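Local coordinates for SusD superfamily protein (Bacteroides fragilis, PDB 3L22) that probably binds glycans at the cell surface as an outer-membrane lipoprotein of the SusD family, and binds zinc ions, at residues R124-Y129 with N204-R209. Numbering follows the deposited sequence.
With EDO (1,2-ethanediol), chain Z.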
ATOM      1  N   ARG A 124      -9.469  -3.272  -9.095  1.00 13.92           N
ATOM      2  CA  ARG A 124      -9.709  -1.903  -9.573  1.00 13.86           C
ATOM      3  C   ARG A 124      -9.698  -0.913  -8.415  1.00 14.11           C
ATOM      4  O   ARG A 124      -9.099   0.157  -8.523  1.00 13.62           O
ATOM      5  CB  ARG A 124     -11.018  -1.832 -10.314  1.00 14.88           C
ATOM      6  CG  ARG A 124     -11.325  -0.466 -10.908  1.00 15.79           C
ATOM      7  CD  ARG A 124     -12.475  -0.587 -11.908  1.00 15.95           C
ATOM      8  NE  ARG A 124     -13.730  -0.906 -11.259  1.00 12.81           N
ATOM      9  CZ  ARG A 124     -14.849  -1.235 -11.920  1.00 14.42           C
ATOM     10  NH1 ARG A 124     -14.898  -1.267 -13.266  1.00 13.70           N
ATOM     11  NH2 ARG A 124     -15.955  -1.450 -11.231  1.00 14.27           N
ATOM     12  N   ALA A 125     -10.288  -1.310  -7.291  1.00 14.25           N
ATOM     13  CA  ALA A 125     -10.358  -0.467  -6.107  1.00 14.22           C
ATOM     14  C   ALA A 125      -8.954  -0.156  -5.556  1.00 14.95           C
ATOM     15  O   ALA A 125      -8.626   1.010  -5.238  1.00 14.99           O
ATOM     16  CB  ALA A 125     -11.251  -1.148  -5.017  1.00 14.74           C
ATOM     17  N   LEU A 126      -8.113  -1.185  -5.503  1.00 14.37           N
ATOM     18  CA  LEU A 126      -6.751  -1.015  -5.051  1.00 14.36           C
ATOM     19  C   LEU A 126      -5.932  -0.074  -5.967  1.00 14.71           C
ATOM     20  O   LEU A 126      -5.140   0.791  -5.488  1.00 13.46           O
ATOM     21  CB  LEU A 126      -6.085  -2.405  -4.914  1.00 14.00           C
ATOM     22  CG  LEU A 126      -4.794  -2.489  -4.115  1.00 14.99           C
ATOM     23  CD1 LEU A 126      -4.930  -1.906  -2.668  1.00 12.19           C
ATOM     24  CD2 LEU A 126      -4.229  -3.931  -4.076  1.00 14.59           C
ATOM     25  N   ALA A 127      -6.116  -0.226  -7.274  1.00 14.32           N
ATOM     26  CA  ALA A 127      -5.390   0.604  -8.226  1.00 14.16           C
ATOM     27  C   ALA A 127      -5.764   2.078  -8.028  1.00 14.29           C
ATOM     28  O   ALA A 127      -4.886   2.950  -7.877  1.00 14.54           O
ATOM     29  CB  ALA A 127      -5.675   0.141  -9.639  1.00 13.28           C
ATOM     30  N   TYR A 128      -7.068   2.357  -7.960  1.00 13.86           N
ATOM     31  CA  TYR A 128      -7.530   3.727  -7.695  1.00 13.25           C
ATOM     32  C   TYR A 128      -7.066   4.253  -6.339  1.00 13.35           C
ATOM     33  O   TYR A 128      -6.774   5.448  -6.203  1.00 13.03           O
ATOM     34  CB  TYR A 128      -9.061   3.849  -7.834  1.00 13.21           C
ATOM     35  CG  TYR A 128      -9.487   4.024  -9.270  1.00 12.49           C
ATOM     36  CD1 TYR A 128      -9.127   5.174  -9.973  1.00 12.20           C
ATOM     37  CD2 TYR A 128     -10.217   3.037  -9.952  1.00 14.49           C
ATOM     38  CE1 TYR A 128      -9.478   5.355 -11.295  1.00 14.08           C
ATOM     39  CE2 TYR A 128     -10.591   3.223 -11.305  1.00 12.15           C
ATOM     40  CZ  TYR A 128     -10.207   4.386 -11.961  1.00 13.87           C
ATOM     41  OH  TYR A 128     -10.511   4.605 -13.273  1.00 13.01           O
ATOM     42  N   TYR A 129      -7.010   3.379  -5.332  1.00 12.84           N
ATOM     43  CA  TYR A 129      -6.577   3.794  -4.013  1.00 13.52           C
ATOM     44  C   TYR A 129      -5.136   4.342  -4.023  1.00 13.12           C
ATOM     45  O   TYR A 129      -4.838   5.381  -3.415  1.00 12.14           O
ATOM     46  CB  TYR A 129      -6.721   2.616  -3.014  1.00 14.00           C
ATOM     47  CG  TYR A 129      -5.983   2.828  -1.730  1.00 13.01           C
ATOM     48  CD1 TYR A 129      -6.569   3.530  -0.681  1.00 15.49           C
ATOM     49  CD2 TYR A 129      -4.717   2.322  -1.546  1.00 15.17           C
ATOM     50  CE1 TYR A 129      -5.911   3.738   0.512  1.00 16.04           C
ATOM     51  CE2 TYR A 129      -4.021   2.533  -0.335  1.00 15.11           C
ATOM     52  CZ  TYR A 129      -4.625   3.228   0.682  1.00 16.86           C
ATOM     53  OH  TYR A 129      -3.973   3.426   1.884  1.00 18.45           O
ATOM     54  N   ASN A 204     -11.962  -5.675   3.359  1.00 11.27           N
ATOM     55  CA  ASN A 204     -12.218  -4.916   4.578  1.00 11.64           C
ATOM     56  C   ASN A 204     -11.024  -4.095   5.044  1.00 11.78           C
ATOM     57  O   ASN A 204     -11.192  -2.989   5.570  1.00 11.53           O
ATOM     58  CB  ASN A 204     -12.711  -5.854   5.687  1.00 12.13           C
ATOM     59  CG  ASN A 204     -14.184  -6.239   5.519  1.00 12.25           C
ATOM     60  OD1 ASN A 204     -14.999  -5.380   5.230  1.00 14.93           O
ATOM     61  ND2 ASN A 204     -14.530  -7.525   5.743  1.00  9.19           N
HETATM   62  N   MSE A 205      -9.815  -4.603   4.814  1.00 12.45           N
HETATM   63  CA  MSE A 205      -8.603  -3.823   5.096  1.00 12.31           C
HETATM   64  C   MSE A 205      -8.568  -2.573   4.204  1.00 12.82           C
HETATM   65  O   MSE A 205      -8.259  -1.484   4.683  1.00 12.18           O
HETATM   66  CB  MSE A 205      -7.329  -4.653   4.879  1.00 12.25           C
HETATM   67  CG  MSE A 205      -7.068  -5.662   5.966  1.00 13.13           C
HETATM   68 SE   MSE A 205      -6.778  -4.792   7.694  0.75 15.84          SE
HETATM   69  CE  MSE A 205      -5.069  -3.881   7.258  1.00 15.85           C
ATOM     70  N   LEU A 206      -8.889  -2.728   2.918  1.00 13.07           N
ATOM     71  CA  LEU A 206      -8.866  -1.580   2.008  1.00 13.84           C
ATOM     72  C   LEU A 206      -9.971  -0.573   2.415  1.00 14.33           C
ATOM     73  O   LEU A 206      -9.768   0.643   2.382  1.00 15.09           O
ATOM     74  CB  LEU A 206      -9.039  -2.009   0.536  1.00 13.21           C
ATOM     75  CG  LEU A 206      -8.862  -0.930  -0.537  1.00 13.83           C
ATOM     76  CD1 LEU A 206      -7.587  -0.091  -0.311  1.00 12.06           C
ATOM     77  CD2 LEU A 206      -8.883  -1.543  -1.951  1.00 10.05           C
ATOM     78  N   LYS A 207     -11.132  -1.107   2.773  1.00 14.78           N
ATOM     79  CA  LYS A 207     -12.252  -0.298   3.201  1.00 14.67           C
ATOM     80  C   LYS A 207     -11.839   0.460   4.479  1.00 14.13           C
ATOM     81  O   LYS A 207     -12.042   1.658   4.589  1.00 13.30           O
ATOM     82  CB  LYS A 207     -13.445  -1.209   3.445  1.00 14.98           C
ATOM     83  CG  LYS A 207     -14.765  -0.541   3.701  1.00 16.46           C
ATOM     84  CD  LYS A 207     -15.940  -1.556   3.831  1.00 17.27           C
ATOM     85  CE  LYS A 207     -16.263  -2.295   2.549  1.00 15.92           C
ATOM     86  NZ  LYS A 207     -17.598  -2.975   2.587  1.00 13.99           N
HETATM   87  N   MSE A 208     -11.173  -0.213   5.402  1.00 13.45           N
HETATM   88  CA  MSE A 208     -10.697   0.482   6.571  1.00 13.91           C
HETATM   89  C   MSE A 208      -9.734   1.614   6.227  1.00 13.76           C
HETATM   90  O   MSE A 208      -9.884   2.708   6.763  1.00 13.02           O
HETATM   91  CB  MSE A 208     -10.050  -0.448   7.576  1.00 14.94           C
HETATM   92  CG  MSE A 208      -9.496   0.318   8.767  1.00 16.35           C
HETATM   93 SE   MSE A 208      -9.099  -0.756  10.354  0.75 22.09          SE
HETATM   94  CE  MSE A 208      -8.151  -1.950   9.500  1.00  5.48           C
ATOM     95  N   ARG A 209      -8.758   1.358   5.355  1.00 13.74           N
ATOM     96  CA  ARG A 209      -7.838   2.400   4.948  1.00 13.98           C
ATOM     97  C   ARG A 209      -8.546   3.595   4.336  1.00 13.48           C
ATOM     98  O   ARG A 209      -8.188   4.741   4.615  1.00 14.85           O
ATOM     99  CB  ARG A 209      -6.792   1.875   3.956  1.00 13.92           C
ATOM    100  CG  ARG A 209      -5.763   0.953   4.586  1.00 15.58           C
ATOM    101  CD  ARG A 209      -4.518   0.960   3.707  1.00 17.49           C
ATOM    102  NE  ARG A 209      -3.464   0.015   4.028  1.00 15.49           N
ATOM    103  CZ  ARG A 209      -2.350  -0.119   3.324  1.00 17.09           C
ATOM    104  NH1 ARG A 209      -2.120   0.652   2.250  1.00 17.46           N
ATOM    105  NH2 ARG A 209      -1.444  -1.001   3.695  1.00 18.36           N
TER
HETATM  106  C1  EDO Z 466     -20.009   0.138   2.380  1.00 32.78           C
HETATM  107  O1  EDO Z 466     -19.610  -1.038   3.073  1.00 31.18           O
HETATM  108  C2  EDO Z 466     -19.145   0.552   1.215  1.00 31.29           C
HETATM  109  O2  EDO Z 466     -18.156  -0.382   0.817  1.00 31.21           O
HETATM  110  O   HOH W   1      -5.246   5.178   3.447  1.00 22.09           O
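Leu206 pushes both methyls of its isobutyl group against helix 113-131, between Ala125, Leu126 and Tyr129, and makes the tight apolar part of this buried contact. CD2 sits 3.9 Å from Ala125 CB and packs on the backbone beside it, 3.7 Å from Leu126 N. CD1 meets Leu126 CD1 and lies over one face of the Tyr129 ring, 3.9 Å from the centroid and displaced toward the rim near CG, a CH-pi contact. With CG anti to the backbone N, the Tyr129 ring extends across to helix 200-213, past Leu206 running the other way.

The hydroxyl end is polar and hydrated: close-packed, with Tyr129 OH 3.1 Å from Arg209 CD, but loosely bonded. Arg209 crosses the tyrosine, its guanidinium plane 57° from the ring, and NH1 gives Tyr129 OH a weak but fairly straight hydrogen bond (3.4 Å, 160° at the hydrogen). Arg209 NE has its stronger partner in Glu329 OE2, a salt bridge. A water in the ring plane, 2.7 Å from Tyr129 OH, donates to Arg209 O at 3.2 Å and bridges the helices. On the partly exposed side, Lys207 NZ holds an ethanediol, probably from the crystallisation liquor.

The segment axes come within 11.1 Å and run in roughly the same direction, 30° apart, a wide spacing spanned by large side chains, consistent with the TPR-like helical scaffold of the SusD family.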